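Local coordinates for probable porin (Pseudomonas aeruginosa, PDB 4FSO), which probably works as an outer-membrane porin of the OprD family, letting small solutes cross through a beta-barrel channel, at residues Y119-P124 with T139-Q145; V218-R222 with M288-D292; R260-L265 with A277-R281; A299-Q303 with T335-N339; L372-N378 with E394-S400. All coordinates share one frame; numbering follows the deposited sequence.

Contact 1. Residues Y119-P124 with T139-Q145; sequences YGAMLP and TLFHGAQ
Residues Y119-P124 and T139-Q145 pair antiparallel in the wall of an OprD-type beta-barrel, at a place where both chains turn a corner at facing glycines, G120 and G143. Backbone hydrogen bonds carry the pairing. The two glycines exchange a pair, G120 N to G143 O at 2.9 Å and G143 N to G120 O at 3.0 Å. M122 and F141 form a second hydrogen-bonded pair, in which F141 N reaches M122 O at 2.8 Å while the return bond is bent and weak. The backbone angles of both glycines would jam a side chain against the preceding carbonyl.

A CH-pi contact joins A121 and H142, with A121 CA 3.9 Å from the centroid of the imidazole and over its face. H142 CG lies anti to its own carbonyl carbon (chi1 -81°), which lays the ring across the partner strand.

Apolar packing follows the other face and the far end. P124 CD meets F141 CD2 at 3.6 Å, the two side chains crossing at about a right angle, while F141 also meets Y164 and L161 of strand 154-165. M122 bends at its last torsion (chi3 63°), bringing its CE across the Q145 side chain at a slant, 3.7 Å from Q145 CB.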
# COMPACT_ATOMS: atom_id res chain seq x y z
N TYR A 119 0.68 -19.62 8.99
CA TYR A 119 2.12 -19.67 9.04
C TYR A 119 2.56 -19.99 7.63
O TYR A 119 1.97 -20.85 6.99
CB TYR A 119 2.59 -20.74 10.05
CG TYR A 119 4.07 -20.69 10.40
CD1 TYR A 119 5.04 -20.33 9.46
CD2 TYR A 119 4.51 -21.02 11.67
CE1 TYR A 119 6.38 -20.28 9.77
CE2 TYR A 119 5.86 -20.98 12.00
CZ TYR A 119 6.79 -20.61 11.04
OH TYR A 119 8.12 -20.58 11.36
N GLY A 120 3.57 -19.27 7.14
CA GLY A 120 4.11 -19.47 5.81
C GLY A 120 4.19 -18.20 4.97
O GLY A 120 4.49 -17.12 5.48
N ALA A 121 3.92 -18.33 3.68
CA ALA A 121 4.04 -17.23 2.73
C ALA A 121 2.85 -16.26 2.81
O ALA A 121 1.73 -16.66 3.07
CB ALA A 121 4.24 -17.78 1.30
N MET A 122 3.10 -14.97 2.62
CA MET A 122 2.12 -13.96 2.99
C MET A 122 2.21 -12.63 2.22
O MET A 122 3.31 -12.10 1.97
CB MET A 122 2.26 -13.65 4.49
CG MET A 122 1.53 -14.60 5.40
SD MET A 122 1.85 -14.15 7.10
CE MET A 122 1.11 -12.52 7.12
N LEU A 123 1.04 -12.10 1.86
CA LEU A 123 0.90 -10.72 1.39
C LEU A 123 0.22 -9.84 2.45
O LEU A 123 -1.01 -9.71 2.46
CB LEU A 123 0.09 -10.68 0.09
CG LEU A 123 0.58 -11.52 -1.09
CD1 LEU A 123 -0.18 -11.19 -2.39
CD2 LEU A 123 2.04 -11.28 -1.26
N PRO A 124 1.01 -9.23 3.34
CA PRO A 124 0.38 -8.40 4.38
C PRO A 124 -0.24 -7.13 3.81
O PRO A 124 0.34 -6.52 2.91
CB PRO A 124 1.55 -8.06 5.32
CG PRO A 124 2.67 -9.01 4.92
CD PRO A 124 2.47 -9.26 3.47
N THR A 139 5.54 -8.29 -3.48
CA THR A 139 6.55 -8.74 -2.53
C THR A 139 5.96 -9.92 -1.79
O THR A 139 4.74 -10.09 -1.74
CB THR A 139 6.87 -7.66 -1.50
OG1 THR A 139 6.68 -6.36 -2.09
CG2 THR A 139 8.30 -7.81 -1.02
N LEU A 140 6.81 -10.74 -1.20
CA LEU A 140 6.34 -11.93 -0.55
C LEU A 140 6.96 -11.99 0.83
O LEU A 140 8.17 -12.11 0.95
CB LEU A 140 6.77 -13.15 -1.36
CG LEU A 140 5.95 -14.41 -1.07
CD1 LEU A 140 4.53 -14.18 -1.52
CD2 LEU A 140 6.54 -15.61 -1.74
N PHE A 141 6.15 -11.91 1.88
CA PHE A 141 6.72 -12.01 3.22
C PHE A 141 6.50 -13.38 3.80
O PHE A 141 5.63 -14.12 3.34
CB PHE A 141 6.20 -10.91 4.13
CG PHE A 141 6.62 -9.54 3.69
CD1 PHE A 141 7.73 -8.93 4.24
CD2 PHE A 141 5.93 -8.88 2.68
CE1 PHE A 141 8.14 -7.67 3.82
CE2 PHE A 141 6.33 -7.61 2.26
CZ PHE A 141 7.44 -7.01 2.82
N HIS A 142 7.32 -13.73 4.77
CA HIS A 142 7.21 -15.02 5.43
C HIS A 142 7.07 -14.88 6.92
O HIS A 142 7.76 -14.07 7.55
CB HIS A 142 8.36 -15.94 5.04
CG HIS A 142 8.15 -16.60 3.71
ND1 HIS A 142 8.09 -15.89 2.53
CD2 HIS A 142 7.93 -17.90 3.39
CE1 HIS A 142 7.87 -16.73 1.53
NE2 HIS A 142 7.77 -17.95 2.02
N GLY A 143 6.15 -15.64 7.49
CA GLY A 143 5.91 -15.53 8.91
C GLY A 143 4.55 -16.02 9.36
O GLY A 143 4.02 -16.99 8.84
N ALA A 144 4.00 -15.33 10.35
CA ALA A 144 2.86 -15.85 11.08
C ALA A 144 1.85 -14.74 11.29
O ALA A 144 2.20 -13.58 11.57
CB ALA A 144 3.32 -16.41 12.43
N GLN A 145 0.58 -15.10 11.18
CA GLN A 145 -0.45 -14.12 11.43
C GLN A 145 -1.62 -14.73 12.17
O GLN A 145 -2.26 -15.68 11.70
CB GLN A 145 -0.91 -13.48 10.13
CG GLN A 145 -1.91 -12.37 10.36
CD GLN A 145 -2.30 -11.64 9.09
OE1 GLN A 145 -1.91 -12.03 7.98
NE2 GLN A 145 -3.07 -10.57 9.24

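Contact 2. Residues V218-R222 with M288-D292; sequences VYRQR and MPYLD
Y219 lies against P289 where strand 219-231 of the OprD-family barrel meets residues M288-D292, part of the long segment between strands 273-283 and 313-322. The tyrosine CB points from the strand toward that segment, and CG sits between the backbone N and the carbonyl carbon (chi1 79°), which turns the ring broadside to the proline. At the root of the ring, Y219 CG is 4.0 Å from P289 CG. One step out, the two flanks divide the proline between them: CD1 faces P289 CG, and CD2 faces P289 CB. The proline CB is 4.0 Å from the ring centroid and nearly on its normal, a CH-pi contact over the face, while V218 CG1 and Q221 CB border the ring edge in its plane. Beyond the proline, the hydroxyl oxygen of Y219 reaches Y290 CA at 3.7 Å and L291 CD2 at 3.6 Å. F193, at the start of strand 193-203, touches both Y219 and L291.

The polar part of the contact is made by Q221, whose extended side chain runs past P289 in the opposite direction. Its NE2 also donates to S246 OG on the adjoining strand 236-248, so the amide that holds the loop is itself positioned by a second wall strand. The M288 methyl comes in at about a right angle to this side chain. Q221 NE2 donates to P289 O at 3.0 Å, with that oxygen close to the amide plane but the nitrogen tilted 29° from the plane of the carbonyl.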
# COMPACT_ATOMS: atom_id res chain seq x y z
N VAL A 218 15.88 -1.62 14.29
CA VAL A 218 15.87 -0.50 13.38
C VAL A 218 14.96 0.54 13.98
O VAL A 218 15.38 1.65 14.30
CB VAL A 218 15.37 -0.93 12.00
CG1 VAL A 218 15.29 0.28 11.02
CG2 VAL A 218 16.25 -2.05 11.47
N TYR A 219 13.69 0.16 14.16
CA TYR A 219 12.66 1.14 14.49
C TYR A 219 11.44 0.53 15.11
O TYR A 219 11.06 -0.62 14.83
CB TYR A 219 12.27 2.00 13.26
CG TYR A 219 11.30 1.38 12.23
CD1 TYR A 219 9.92 1.43 12.42
CD2 TYR A 219 11.77 0.80 11.05
CE1 TYR A 219 9.05 0.89 11.49
CE2 TYR A 219 10.90 0.27 10.09
CZ TYR A 219 9.54 0.31 10.31
OH TYR A 219 8.68 -0.24 9.37
N ARG A 220 10.81 1.34 15.95
CA ARG A 220 9.47 1.06 16.44
C ARG A 220 8.52 2.15 15.92
O ARG A 220 8.90 3.31 15.71
CB ARG A 220 9.45 0.92 17.97
CG ARG A 220 10.17 2.00 18.75
CD ARG A 220 10.12 1.76 20.28
NE ARG A 220 11.13 0.81 20.77
CZ ARG A 220 12.13 1.11 21.59
NH1 ARG A 220 12.28 2.35 22.04
NH2 ARG A 220 12.99 0.17 21.97
N GLN A 221 7.27 1.76 15.73
CA GLN A 221 6.29 2.62 15.12
C GLN A 221 4.91 2.36 15.75
O GLN A 221 4.49 1.22 15.91
CB GLN A 221 6.29 2.34 13.61
CG GLN A 221 5.44 3.27 12.76
CD GLN A 221 5.76 3.13 11.26
OE1 GLN A 221 5.13 2.34 10.54
NE2 GLN A 221 6.74 3.89 10.80
N ARG A 222 4.21 3.43 16.11
CA ARG A 222 2.84 3.34 16.57
C ARG A 222 1.94 4.02 15.55
O ARG A 222 2.37 4.90 14.79
CB ARG A 222 2.65 4.07 17.91
CG ARG A 222 3.44 3.52 19.09
CD ARG A 222 2.99 4.20 20.40
NE ARG A 222 3.50 5.57 20.55
CZ ARG A 222 2.86 6.55 21.19
NH1 ARG A 222 1.66 6.33 21.73
NH2 ARG A 222 3.41 7.75 21.27
N MET A 288 9.58 9.46 7.55
CA MET A 288 8.82 8.33 8.08
C MET A 288 9.39 6.98 7.61
O MET A 288 9.53 6.73 6.41
CB MET A 288 7.33 8.43 7.75
CG MET A 288 6.55 7.28 8.33
SD MET A 288 4.88 7.11 7.66
CE MET A 288 4.51 5.45 8.19
N PRO A 289 9.75 6.10 8.55
CA PRO A 289 10.33 4.84 8.09
C PRO A 289 9.26 3.82 7.64
O PRO A 289 8.14 3.84 8.12
CB PRO A 289 11.06 4.33 9.34
CG PRO A 289 10.25 4.87 10.48
CD PRO A 289 9.76 6.23 10.02
N TYR A 290 9.61 2.96 6.70
CA TYR A 290 8.76 1.84 6.37
C TYR A 290 9.55 0.76 5.66
O TYR A 290 10.72 0.98 5.34
CB TYR A 290 7.56 2.26 5.54
CG TYR A 290 7.85 3.08 4.30
CD1 TYR A 290 8.09 4.45 4.40
CD2 TYR A 290 7.83 2.51 3.02
CE1 TYR A 290 8.32 5.22 3.29
CE2 TYR A 290 8.06 3.28 1.88
CZ TYR A 290 8.30 4.64 2.03
OH TYR A 290 8.53 5.45 0.94
N LEU A 291 8.91 -0.38 5.43
CA LEU A 291 9.59 -1.55 4.85
C LEU A 291 9.77 -1.48 3.33
O LEU A 291 8.87 -1.05 2.58
CB LEU A 291 8.83 -2.83 5.19
CG LEU A 291 8.70 -3.06 6.69
CD1 LEU A 291 8.07 -4.43 6.94
CD2 LEU A 291 10.07 -2.89 7.37
N ASP A 292 10.96 -1.88 2.87
CA ASP A 292 11.17 -2.12 1.46
C ASP A 292 10.15 -3.18 1.02
O ASP A 292 9.98 -4.21 1.68
CB ASP A 292 12.59 -2.62 1.25
CG ASP A 292 13.11 -2.33 -0.12
OD1 ASP A 292 12.31 -1.96 -0.99
OD2 ASP A 292 14.33 -2.46 -0.34

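Contact 3. Residues R260-L265 with A277-R281; sequences RALSLL and AGWQR. With C8E ((hydroxyethyloxy)tri(ethyloxy)octane), chain F.
A beta hairpin of the barrel wall, strands 258-270 and 273-283, is joined here by R260-L265 and A277-R281, whose axes run almost exactly antiparallel (175°) and 4.7 Å apart. L262 pairs with R281 and L264 with W279, each couple linked by two backbone hydrogen bonds. The bond from L262 N to R281 O (2.9 Å) is practically straight, and W279 N donates to L264 O at 2.8 Å. Between them, S263 and Q280 form a non-hydrogen-bonded pair, and S263 CA approaches W279 O at 3.2 Å as a CA-H...O contact.

The sheet has two distinct faces. S263 and Q280 point to one, where S263 OG bonds to A299 N, and the Q280 amide is gripped at both ends, its OE1 by N300 N and its NE2 by the carbonyls of D306 and F307; these partners belong to the segment folded against the inside of the wall. L262, L264, W279 and R281 occupy the other. There L264 CD2 meets the indole at its edge, 4.4 Å from W279 CE3. A detergent molecule lies against this face, as is fitting for a membrane-facing surface: its C7 is 3.6 Å from A277 CB, and its C11 is 3.5 Å from W279 CB.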
# COMPACT_ATOMS: atom_id res chain seq x y z
N ARG A 260 7.10 12.00 13.44
CA ARG A 260 5.66 11.90 13.49
C ARG A 260 5.07 12.22 12.12
O ARG A 260 5.41 13.22 11.48
CB ARG A 260 5.08 12.76 14.64
CG ARG A 260 5.36 12.08 15.98
CD ARG A 260 5.58 13.03 17.11
NE ARG A 260 6.63 14.04 16.89
CZ ARG A 260 7.93 13.79 16.75
NH1 ARG A 260 8.39 12.54 16.75
NH2 ARG A 260 8.77 14.79 16.60
N ALA A 261 4.21 11.32 11.64
CA ALA A 261 3.56 11.52 10.36
C ALA A 261 2.05 11.63 10.53
O ALA A 261 1.40 10.73 11.06
CB ALA A 261 3.91 10.39 9.42
N LEU A 262 1.52 12.75 10.07
CA LEU A 262 0.09 12.95 10.10
C LEU A 262 -0.47 13.15 8.70
O LEU A 262 0.08 13.91 7.91
CB LEU A 262 -0.25 14.15 10.99
CG LEU A 262 -1.73 14.44 11.17
CD1 LEU A 262 -2.49 13.17 11.44
CD2 LEU A 262 -1.94 15.42 12.32
N SER A 263 -1.53 12.44 8.37
CA SER A 263 -2.26 12.76 7.15
C SER A 263 -3.74 12.69 7.33
O SER A 263 -4.28 11.89 8.12
CB SER A 263 -1.83 11.91 5.94
OG SER A 263 -2.39 10.62 5.95
N LEU A 264 -4.40 13.55 6.58
CA LEU A 264 -5.84 13.65 6.62
C LEU A 264 -6.35 13.78 5.19
O LEU A 264 -5.92 14.66 4.42
CB LEU A 264 -6.24 14.84 7.47
CG LEU A 264 -7.71 15.26 7.43
CD1 LEU A 264 -8.61 14.17 8.03
CD2 LEU A 264 -7.83 16.55 8.19
N LEU A 265 -7.25 12.89 4.82
CA LEU A 265 -7.88 12.98 3.53
C LEU A 265 -9.40 13.10 3.73
O LEU A 265 -10.00 12.37 4.52
CB LEU A 265 -7.51 11.78 2.67
CG LEU A 265 -8.03 11.74 1.23
CD1 LEU A 265 -7.10 12.44 0.25
CD2 LEU A 265 -8.26 10.29 0.81
N ALA A 277 -9.58 16.29 -0.99
CA ALA A 277 -8.59 17.23 -0.51
C ALA A 277 -7.79 16.56 0.61
O ALA A 277 -8.36 16.00 1.52
CB ALA A 277 -9.26 18.48 -0.00
N GLY A 278 -6.47 16.61 0.52
CA GLY A 278 -5.63 15.96 1.50
C GLY A 278 -4.61 16.90 2.10
O GLY A 278 -4.20 17.88 1.48
N TRP A 279 -4.20 16.59 3.32
CA TRP A 279 -3.20 17.36 4.02
C TRP A 279 -2.26 16.40 4.74
O TRP A 279 -2.69 15.47 5.42
CB TRP A 279 -3.88 18.26 5.05
CG TRP A 279 -2.91 18.88 6.00
CD1 TRP A 279 -1.75 19.52 5.67
CD2 TRP A 279 -2.99 18.92 7.43
NE1 TRP A 279 -1.10 19.94 6.79
CE2 TRP A 279 -1.84 19.60 7.89
CE3 TRP A 279 -3.92 18.47 8.36
CZ2 TRP A 279 -1.60 19.83 9.25
CZ3 TRP A 279 -3.68 18.70 9.70
CH2 TRP A 279 -2.53 19.37 10.13
N GLN A 280 -0.96 16.63 4.61
CA GLN A 280 0.01 15.72 5.15
C GLN A 280 1.13 16.53 5.78
O GLN A 280 1.54 17.55 5.24
CB GLN A 280 0.56 14.85 4.02
CG GLN A 280 1.62 13.84 4.46
CD GLN A 280 1.79 12.71 3.45
OE1 GLN A 280 0.84 12.00 3.11
NE2 GLN A 280 3.01 12.54 2.96
N ARG A 281 1.62 16.06 6.93
CA ARG A 281 2.71 16.71 7.61
C ARG A 281 3.64 15.76 8.38
O ARG A 281 3.20 14.84 9.08
CB ARG A 281 2.20 17.81 8.54
CG ARG A 281 3.31 18.43 9.38
CD ARG A 281 2.84 19.72 10.00
NE ARG A 281 3.90 20.32 10.78
CZ ARG A 281 3.91 21.59 11.17
NH1 ARG A 281 2.91 22.39 10.83
NH2 ARG A 281 4.92 22.05 11.89
C3 C8E F . -11.80 21.70 -1.48
C4 C8E F . -10.88 22.92 -1.47
C5 C8E F . -9.44 22.54 -1.78
C6 C8E F . -8.53 22.62 -0.56
C7 C8E F . -7.43 21.56 -0.62
C8 C8E F . -6.47 21.77 0.54
O9 C8E F . -6.36 20.65 1.41
C10 C8E F . -7.13 20.74 2.60
C11 C8E F . -6.80 19.55 3.50
O12 C8E F . -7.97 18.88 3.94

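Contact 4. Residues A299-Q303 with T335-N339; sequences ANYLQ and TRYVN
N300 and V338 mark the nearest approach of the two backbones, their CA atoms 7.0 Å apart. T335-N339 is a regular stretch of strand 331-344, whereas A299-Q303 has no regular structure. No hydrogen bond spans the gap, which is filled by side chains: L302 points toward the strand, and R336 and V338 toward the irregular segment.

L302 stands at the centre of the packing. Its CD2 meets V338 CG2 at 3.5 Å, with CD1 close to the same methyl at 3.7 Å, so the leucine fork straddles that branch obliquely. The other valine branch, CG1, faces the amide of N300, 3.8 Å from ND2; that amide is held by S314 OG at ND2 and by Q316 at OD1.

In this OprD-family barrel the long segment between strands 273-283 and 313-322 folds back along the interior of the wall, and here it rests on the inward-pointing residues of strand 331-344. R336 takes part through the flat of its guanidinium. With chi1 at 64° the side chain leaves the strand with CG tucked between its own N and C, then runs straight out to NE, sliding past L302 in the opposite direction. L302 CG lies over one face of the guanidinium, toward its rim, 3.6 Å from R336 NE. D357 OD2, on the adjoining strand, receives both a salt bridge from R336 NE and a hydrogen bond from Q303 N.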
# COMPACT_ATOMS: atom_id res chain seq x y z
N ALA A 299 -1.93 9.76 3.04
CA ALA A 299 -2.82 10.43 2.08
C ALA A 299 -2.12 10.93 0.83
O ALA A 299 -2.71 10.91 -0.26
CB ALA A 299 -3.54 11.60 2.75
N ASN A 300 -0.88 11.39 0.98
CA ASN A 300 -0.13 11.88 -0.17
C ASN A 300 0.88 10.88 -0.75
O ASN A 300 1.88 11.27 -1.37
CB ASN A 300 0.52 13.24 0.13
CG ASN A 300 -0.50 14.31 0.46
OD1 ASN A 300 -1.70 14.09 0.34
ND2 ASN A 300 -0.02 15.48 0.88
N TYR A 301 0.63 9.60 -0.54
CA TYR A 301 1.41 8.61 -1.29
C TYR A 301 0.92 8.56 -2.73
O TYR A 301 -0.19 8.14 -3.00
CB TYR A 301 1.34 7.20 -0.70
CG TYR A 301 2.06 6.23 -1.60
CD1 TYR A 301 3.43 6.38 -1.85
CD2 TYR A 301 1.39 5.20 -2.24
CE1 TYR A 301 4.10 5.52 -2.69
CE2 TYR A 301 2.06 4.32 -3.08
CZ TYR A 301 3.42 4.48 -3.30
OH TYR A 301 4.10 3.60 -4.14
N LEU A 302 1.78 9.00 -3.63
CA LEU A 302 1.44 9.15 -5.04
C LEU A 302 2.19 8.13 -5.88
O LEU A 302 2.83 7.24 -5.34
CB LEU A 302 1.70 10.60 -5.51
CG LEU A 302 0.39 11.36 -5.60
CD1 LEU A 302 -0.32 11.40 -4.24
CD2 LEU A 302 0.56 12.76 -6.20
N GLN A 303 2.12 8.25 -7.21
CA GLN A 303 2.68 7.23 -8.10
C GLN A 303 4.19 7.15 -7.94
O GLN A 303 4.77 6.06 -7.92
CB GLN A 303 2.30 7.53 -9.54
CG GLN A 303 2.53 6.39 -10.53
CD GLN A 303 2.27 6.85 -11.97
OE1 GLN A 303 1.25 7.51 -12.25
NE2 GLN A 303 3.20 6.54 -12.87
N THR A 335 -7.39 12.28 -11.67
CA THR A 335 -6.24 13.17 -11.68
C THR A 335 -5.97 13.74 -10.28
O THR A 335 -6.90 14.12 -9.54
CB THR A 335 -6.38 14.30 -12.75
OG1 THR A 335 -5.14 15.01 -12.87
CG2 THR A 335 -7.49 15.27 -12.40
N ARG A 336 -4.71 13.76 -9.89
CA ARG A 336 -4.42 14.34 -8.59
C ARG A 336 -3.13 15.12 -8.61
O ARG A 336 -2.26 14.93 -9.48
CB ARG A 336 -4.41 13.28 -7.49
CG ARG A 336 -3.33 12.29 -7.70
CD ARG A 336 -3.48 11.11 -6.82
NE ARG A 336 -2.52 10.09 -7.21
CZ ARG A 336 -2.35 8.96 -6.56
NH1 ARG A 336 -3.07 8.72 -5.47
NH2 ARG A 336 -1.45 8.09 -6.99
N TYR A 337 -3.02 16.02 -7.64
CA TYR A 337 -1.94 16.98 -7.61
C TYR A 337 -1.52 17.19 -6.16
O TYR A 337 -2.35 17.46 -5.29
CB TYR A 337 -2.38 18.30 -8.25
CG TYR A 337 -1.33 19.36 -8.11
CD1 TYR A 337 -0.21 19.35 -8.93
CD2 TYR A 337 -1.41 20.33 -7.12
CE1 TYR A 337 0.79 20.29 -8.79
CE2 TYR A 337 -0.41 21.28 -6.97
CZ TYR A 337 0.69 21.25 -7.81
OH TYR A 337 1.68 22.19 -7.69
N VAL A 338 -0.23 17.07 -5.90
CA VAL A 338 0.26 17.30 -4.56
C VAL A 338 1.35 18.35 -4.62
O VAL A 338 2.23 18.29 -5.47
CB VAL A 338 0.77 15.98 -3.87
CG1 VAL A 338 1.49 16.29 -2.54
CG2 VAL A 338 -0.37 15.03 -3.67
N ASN A 339 1.27 19.33 -3.73
CA ASN A 339 2.31 20.34 -3.58
C ASN A 339 2.99 20.17 -2.23
O ASN A 339 2.29 20.16 -1.21
CB ASN A 339 1.71 21.73 -3.64
CG ASN A 339 2.75 22.81 -3.73
OD1 ASN A 339 3.82 22.59 -4.29
ND2 ASN A 339 2.46 23.98 -3.17

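Contact 5. Residues L372-N378 with E394-S400; sequences LSLRLRN and EVRLIAS
R377 and R396 rise side by side and point the same way from neighbouring antiparallel strands, 373-383 and 392-404, of the OprD-type barrel. Each has CG anti to its carbonyl carbon, but R377 bends at chi3 (66°) while R396 stays extended to NE, leaving the guanidinium planes 69° apart. Two like charges thus come close, at a separation too short in the model to be trusted. Carboxylates probably offset them: R396 NE makes a salt bridge to E394 OE2 at 2.9 Å, and R377 NE one to E359. R375 on the same face also binds E359 through NH2, and R377 CD lies over one face of the R375 guanidinium. These arginines are consistent with the row of basic residues known along the channel wall in the OprD family. I398 crosses R377 obliquely, its CD1 4.0 Å from R377 CD.

The other face is largely apolar. L376 and L397 lie alongside each other, pointing the same way, and L374 CD2 meets A399 CB at 3.8 Å.

Beneath both faces the backbones pair regularly, through S373 with S400, R375 with I398 and R377 with R396. The middle pair is closed by I398 N to R375 O at 2.7 Å, and the last by R396 N donating to R377 O at 2.8 Å.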
# COMPACT_ATOMS: atom_id res chain seq x y z
N LEU A 372 -11.26 -7.90 -18.72
CA LEU A 372 -9.86 -7.52 -18.86
C LEU A 372 -9.72 -6.03 -18.57
O LEU A 372 -10.57 -5.22 -18.96
CB LEU A 372 -9.36 -7.84 -20.27
CG LEU A 372 -8.04 -7.16 -20.67
CD1 LEU A 372 -6.89 -7.62 -19.82
CD2 LEU A 372 -7.73 -7.41 -22.13
N SER A 373 -8.66 -5.67 -17.87
CA SER A 373 -8.52 -4.30 -17.43
C SER A 373 -7.36 -3.58 -18.14
O SER A 373 -6.24 -4.09 -18.22
CB SER A 373 -8.34 -4.26 -15.92
OG SER A 373 -8.53 -2.94 -15.45
N LEU A 374 -7.68 -2.40 -18.68
CA LEU A 374 -6.67 -1.54 -19.29
C LEU A 374 -6.48 -0.34 -18.40
O LEU A 374 -7.42 0.37 -18.06
CB LEU A 374 -7.12 -1.06 -20.66
CG LEU A 374 -7.33 -2.25 -21.59
CD1 LEU A 374 -7.65 -1.76 -22.99
CD2 LEU A 374 -6.09 -3.14 -21.56
N ARG A 375 -5.23 -0.12 -18.02
CA ARG A 375 -4.97 0.94 -17.08
C ARG A 375 -3.80 1.80 -17.52
O ARG A 375 -2.71 1.28 -17.81
CB ARG A 375 -4.68 0.34 -15.71
CG ARG A 375 -5.12 1.20 -14.57
CD ARG A 375 -4.44 0.74 -13.31
NE ARG A 375 -4.66 1.68 -12.22
CZ ARG A 375 -3.96 1.69 -11.10
NH1 ARG A 375 -2.98 0.81 -10.92
NH2 ARG A 375 -4.24 2.57 -10.15
N LEU A 376 -4.03 3.10 -17.55
CA LEU A 376 -2.98 4.04 -17.90
C LEU A 376 -2.61 4.95 -16.74
O LEU A 376 -3.46 5.67 -16.23
CB LEU A 376 -3.42 4.88 -19.09
CG LEU A 376 -2.47 5.99 -19.49
CD1 LEU A 376 -1.09 5.43 -19.63
CD2 LEU A 376 -2.93 6.63 -20.79
N ARG A 377 -1.33 4.94 -16.34
CA ARG A 377 -0.88 5.76 -15.20
C ARG A 377 0.28 6.73 -15.51
O ARG A 377 1.40 6.31 -15.79
CB ARG A 377 -0.47 4.88 -14.02
CG ARG A 377 -1.51 3.86 -13.65
CD ARG A 377 -1.08 3.11 -12.43
NE ARG A 377 -1.03 3.98 -11.25
CZ ARG A 377 -0.18 3.81 -10.24
NH1 ARG A 377 0.69 2.81 -10.27
NH2 ARG A 377 -0.21 4.65 -9.22
N ASN A 378 0.00 8.02 -15.43
CA ASN A 378 0.99 9.02 -15.81
C ASN A 378 1.45 9.88 -14.63
O ASN A 378 0.64 10.46 -13.91
CB ASN A 378 0.41 9.91 -16.93
CG ASN A 378 1.37 10.99 -17.38
OD1 ASN A 378 2.42 10.71 -17.96
ND2 ASN A 378 1.01 12.25 -17.12
N GLU A 394 6.70 9.66 -15.93
CA GLU A 394 6.52 8.22 -15.95
C GLU A 394 5.17 7.85 -16.57
O GLU A 394 4.15 8.52 -16.32
CB GLU A 394 6.67 7.65 -14.54
CG GLU A 394 6.42 6.18 -14.44
CD GLU A 394 6.62 5.66 -13.03
OE1 GLU A 394 7.74 5.84 -12.52
OE2 GLU A 394 5.67 5.09 -12.45
N VAL A 395 5.20 6.82 -17.41
CA VAL A 395 3.99 6.23 -17.99
C VAL A 395 3.97 4.74 -17.69
O VAL A 395 4.89 4.01 -18.08
CB VAL A 395 3.91 6.42 -19.53
CG1 VAL A 395 2.81 5.54 -20.11
CG2 VAL A 395 3.66 7.86 -19.91
N ARG A 396 2.93 4.29 -16.99
CA ARG A 396 2.67 2.85 -16.82
C ARG A 396 1.42 2.47 -17.58
O ARG A 396 0.35 3.04 -17.37
CB ARG A 396 2.49 2.47 -15.34
CG ARG A 396 3.72 2.69 -14.46
CD ARG A 396 3.49 2.12 -13.06
NE ARG A 396 4.61 2.39 -12.17
CZ ARG A 396 4.54 2.30 -10.85
NH1 ARG A 396 3.40 1.95 -10.26
NH2 ARG A 396 5.60 2.57 -10.10
N LEU A 397 1.57 1.51 -18.49
CA LEU A 397 0.43 0.90 -19.17
C LEU A 397 0.22 -0.48 -18.60
O LEU A 397 1.13 -1.31 -18.61
CB LEU A 397 0.74 0.76 -20.65
CG LEU A 397 0.82 2.09 -21.39
CD1 LEU A 397 1.43 1.88 -22.77
CD2 LEU A 397 -0.57 2.65 -21.50
N ILE A 398 -0.97 -0.75 -18.07
CA ILE A 398 -1.17 -2.07 -17.49
C ILE A 398 -2.41 -2.81 -18.01
O ILE A 398 -3.54 -2.32 -17.91
CB ILE A 398 -1.21 -2.03 -15.94
CG1 ILE A 398 -0.03 -1.23 -15.38
CG2 ILE A 398 -1.23 -3.45 -15.38
CD1 ILE A 398 -0.37 0.21 -15.03
N ALA A 399 -2.17 -3.99 -18.56
CA ALA A 399 -3.26 -4.89 -18.93
C ALA A 399 -3.27 -6.10 -18.00
O ALA A 399 -2.26 -6.79 -17.79
CB ALA A 399 -3.17 -5.31 -20.41
N SER A 400 -4.43 -6.36 -17.43
CA SER A 400 -4.53 -7.31 -16.35
C SER A 400 -5.80 -8.12 -16.51
O SER A 400 -6.85 -7.58 -16.85
CB SER A 400 -4.55 -6.55 -15.03
OG SER A 400 -4.92 -5.19 -15.27

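The five contacts follow one another round the barrel, each touching the next: 1 meets 2 through F141 and D292, 2 meets 3 through M288 and A261, 3 meets 4, and 4 meets 5 through Q303. The centres of contacts 1 and 2 are about 18 Å apart, as are those of contacts 2 and 3 and of contacts 4 and 5; contacts 3 and 4 are closer, about 11 Å between centres. Contacts 1 and 3 lie on opposite sides of the chain's centre. Contact 1 comes first along the chain, the hairpin of contact 3 falls between the two halves of contact 2, and contacts 4 and 5 follow. Contacts 1, 3 and 5 pair wall strands, whereas 2 and 4 fasten the 288-303 region to the inside, which probably narrows the channel.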